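Local coordinates for putative GAF sensor protein (Burkholderia vietnamiensis, PDB 5HL6), which probably reduces free methionine-(R)-S-oxide back to methionine, as a GAF-domain member of the free methionine sulfoxide reductase family, at residues K20-Y24 with R149-D154. Sequence-based numbering, arbitrary orientation.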
ATOM      1  N   LYS B  20      21.275  11.809  -9.505  1.00 46.14           N
ATOM      2  CA  LYS B  20      20.546  10.578  -9.210  1.00 47.92           C
ATOM      3  C   LYS B  20      21.204   9.812  -8.070  1.00 46.15           C
ATOM      4  O   LYS B  20      20.516   9.269  -7.196  1.00 42.69           O
ATOM      5  CB  LYS B  20      20.453   9.702 -10.459  1.00 49.85           C
ATOM      6  CG  LYS B  20      19.439  10.180 -11.473  1.00 57.11           C
ATOM      7  CD  LYS B  20      19.086   9.087 -12.469  1.00 56.38           C
ATOM      8  CE  LYS B  20      17.999   9.558 -13.421  1.00 55.58           C
ATOM      9  NZ  LYS B  20      17.511   8.463 -14.298  1.00 56.07           N
ATOM     10  N   ALA B  21      22.538   9.766  -8.057  1.00 41.65           N
ATOM     11  CA  ALA B  21      23.245   9.016  -7.026  1.00 45.93           C
ATOM     12  C   ALA B  21      22.978   9.597  -5.643  1.00 45.49           C
ATOM     13  O   ALA B  21      22.703   8.860  -4.689  1.00 49.71           O
ATOM     14  CB  ALA B  21      24.744   9.001  -7.331  1.00 49.60           C
ATOM     15  N   GLU B  22      23.045  10.925  -5.519  1.00 41.40           N
ATOM     16  CA  GLU B  22      22.812  11.557  -4.224  1.00 43.04           C
ATOM     17  C   GLU B  22      21.366  11.392  -3.779  1.00 42.93           C
ATOM     18  O   GLU B  22      21.103  11.109  -2.602  1.00 36.58           O
ATOM     19  CB  GLU B  22      23.191  13.035  -4.289  1.00 48.82           C
ATOM     20  CG  GLU B  22      24.683  13.277  -4.421  1.00 51.29           C
ATOM     21  CD  GLU B  22      25.008  14.707  -4.786  1.00 58.59           C
ATOM     22  OE1 GLU B  22      24.173  15.352  -5.454  1.00 57.83           O
ATOM     23  OE2 GLU B  22      26.094  15.190  -4.401  1.00 62.50           O
ATOM     24  N   LEU B  23      20.414  11.549  -4.706  1.00 40.94           N
ATOM     25  CA  LEU B  23      19.006  11.411  -4.347  1.00 39.34           C
ATOM     26  C   LEU B  23      18.689   9.998  -3.875  1.00 33.67           C
ATOM     27  O   LEU B  23      17.986   9.815  -2.875  1.00 35.36           O
ATOM     28  CB  LEU B  23      18.119  11.800  -5.533  1.00 42.03           C
ATOM     29  N   TYR B  24      19.199   8.981  -4.579  1.00 27.93           N
ATOM     30  CA  TYR B  24      18.973   7.606  -4.145  1.00 30.63           C
ATOM     31  C   TYR B  24      19.662   7.311  -2.817  1.00 32.71           C
ATOM     32  O   TYR B  24      19.148   6.522  -2.015  1.00 29.19           O
ATOM     33  CB  TYR B  24      19.448   6.618  -5.215  1.00 28.84           C
ATOM     34  CG  TYR B  24      18.415   6.337  -6.289  1.00 30.50           C
ATOM     35  CD1 TYR B  24      17.302   5.546  -6.020  1.00 27.62           C
ATOM     36  CD2 TYR B  24      18.563   6.849  -7.575  1.00 35.58           C
ATOM     37  CE1 TYR B  24      16.356   5.286  -7.000  1.00 30.54           C
ATOM     38  CE2 TYR B  24      17.620   6.598  -8.562  1.00 36.76           C
ATOM     39  CZ  TYR B  24      16.520   5.817  -8.270  1.00 34.49           C
ATOM     40  OH  TYR B  24      15.585   5.564  -9.256  1.00 31.34           O
ATOM     41  N   ARG B 149      12.171   6.216 -18.643  1.00 40.67           N
ATOM     42  CA  ARG B 149      12.323   6.958 -17.396  1.00 43.38           C
ATOM     43  C   ARG B 149      13.486   6.433 -16.557  1.00 42.59           C
ATOM     44  O   ARG B 149      14.090   7.200 -15.795  1.00 45.61           O
ATOM     45  CB  ARG B 149      11.013   6.903 -16.605  1.00 42.52           C
ATOM     46  CG  ARG B 149      11.114   7.179 -15.100  1.00 47.49           C
ATOM     47  CD  ARG B 149      11.255   8.657 -14.798  1.00 46.63           C
ATOM     48  NE  ARG B 149      11.207   8.938 -13.361  1.00 40.54           N
ATOM     49  CZ  ARG B 149      12.254   8.861 -12.547  1.00 42.87           C
ATOM     50  NH1 ARG B 149      13.439   8.492 -13.021  1.00 43.48           N
ATOM     51  NH2 ARG B 149      12.121   9.151 -11.257  1.00 40.18           N
ATOM     52  N   PHE B 150      13.830   5.152 -16.691  1.00 39.79           N
ATOM     53  CA  PHE B 150      14.837   4.511 -15.853  1.00 36.57           C
ATOM     54  C   PHE B 150      16.081   4.179 -16.669  1.00 41.24           C
ATOM     55  O   PHE B 150      15.996   3.498 -17.699  1.00 41.14           O
ATOM     56  CB  PHE B 150      14.278   3.241 -15.202  1.00 34.33           C
ATOM     57  CG  PHE B 150      12.973   3.456 -14.483  1.00 36.65           C
ATOM     58  CD1 PHE B 150      12.936   4.150 -13.284  1.00 33.59           C
ATOM     59  CD2 PHE B 150      11.784   2.967 -15.007  1.00 30.07           C
ATOM     60  CE1 PHE B 150      11.735   4.353 -12.623  1.00 36.55           C
ATOM     61  CE2 PHE B 150      10.579   3.172 -14.355  1.00 30.56           C
ATOM     62  CZ  PHE B 150      10.556   3.863 -13.162  1.00 35.50           C
ATOM     63  N   ASP B 151      17.235   4.653 -16.201  1.00 36.22           N
ATOM     64  CA  ASP B 151      18.528   4.340 -16.786  1.00 37.05           C
ATOM     65  C   ASP B 151      19.343   3.518 -15.794  1.00 43.25           C
ATOM     66  O   ASP B 151      18.842   3.090 -14.746  1.00 38.75           O
ATOM     67  CB  ASP B 151      19.253   5.624 -17.208  1.00 46.49           C
ATOM     68  CG  ASP B 151      19.446   6.608 -16.057  1.00 51.39           C
ATOM     69  OD1 ASP B 151      19.661   6.175 -14.903  1.00 48.46           O
ATOM     70  OD2 ASP B 151      19.396   7.830 -16.314  1.00 52.45           O
ATOM     71  N   ASP B 152      20.622   3.311 -16.113  1.00 45.87           N
ATOM     72  CA  ASP B 152      21.443   2.466 -15.254  1.00 45.46           C
ATOM     73  C   ASP B 152      21.668   3.077 -13.876  1.00 41.99           C
ATOM     74  O   ASP B 152      21.939   2.335 -12.922  1.00 39.61           O
ATOM     75  CB  ASP B 152      22.785   2.172 -15.918  1.00 50.78           C
ATOM     76  CG  ASP B 152      23.458   0.960 -15.320  1.00 58.34           C
ATOM     77  OD1 ASP B 152      22.795  -0.100 -15.241  1.00 55.59           O
ATOM     78  OD2 ASP B 152      24.630   1.072 -14.898  1.00 64.32           O
ATOM     79  N   GLU B 153      21.568   4.404 -13.748  1.00 43.80           N
ATOM     80  CA  GLU B 153      21.637   5.023 -12.428  1.00 42.52           C
ATOM     81  C   GLU B 153      20.400   4.690 -11.607  1.00 40.00           C
ATOM     82  O   GLU B 153      20.498   4.453 -10.398  1.00 36.69           O
ATOM     83  CB  GLU B 153      21.795   6.537 -12.557  1.00 47.02           C
ATOM     84  CG  GLU B 153      23.186   7.003 -12.935  1.00 55.30           C
ATOM     85  CD  GLU B 153      23.298   8.514 -12.936  1.00 68.51           C
ATOM     86  OE1 GLU B 153      22.653   9.159 -13.791  1.00 73.09           O
ATOM     87  OE2 GLU B 153      24.014   9.059 -12.067  1.00 73.92           O
ATOM     88  N   ASP B 154      19.227   4.674 -12.245  1.00 32.18           N
ATOM     89  CA  ASP B 154      18.029   4.209 -11.554  1.00 28.60           C
ATOM     90  C   ASP B 154      18.142   2.730 -11.218  1.00 35.27           C
ATOM     91  O   ASP B 154      17.670   2.285 -10.164  1.00 34.31           O
ATOM     92  CB  ASP B 154      16.784   4.463 -12.404  1.00 29.08           C
ATOM     93  CG  ASP B 154      16.491   5.931 -12.581  1.00 35.75           C
ATOM     94  OD1 ASP B 154      16.205   6.596 -11.562  1.00 35.17           O
ATOM     95  OD2 ASP B 154      16.539   6.416 -13.738  1.00 38.47           O
TER
HETATM   96  O   HOH W   1      15.271   9.926 -15.450  1.00 58.06           O
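The ammonium group of Lys20 is gripped by two carboxylates and a water. NZ forms a salt bridge to Asp151 OD2 at 2.8 Å, reaching that oxygen from above the carboxylate plane, and a second to Asp154 OD2, where the modelled separation is too short to be taken literally. The water lies 2.9 Å from Lys20 NZ and donates to the carbonyl oxygen of Arg149. With CG anti to the carbonyl carbon (chi1 -76°) and the rest of its chain extended, Lys20 passes obliquely over Glu153, Lys20 CD resting 3.7 Å from Glu153 CB. One turn later on the same helix, Tyr24 OH donates to the anti lone pair of Asp154 OD1 at 2.6 Å; ring and carboxylate planes stand 73° apart. Asp154 OD2 also accepts from Asp151 N, and Asp151 OD1 accepts from Asp154 N, both at 3.1 Å. The first of these bonds holds the carboxylate shared by Lys20 and Tyr24, the second that of Asp151. Arg149 NH1 makes a long salt bridge to Asp154 OD1, while Arg149 NE donates to the carbonyl oxygen of Asp57. The arrangement is a capping box, with Asp151 as N-cap of helix 152-176, tied by a salt-bridge network to helix 20-35 of the GAF domain.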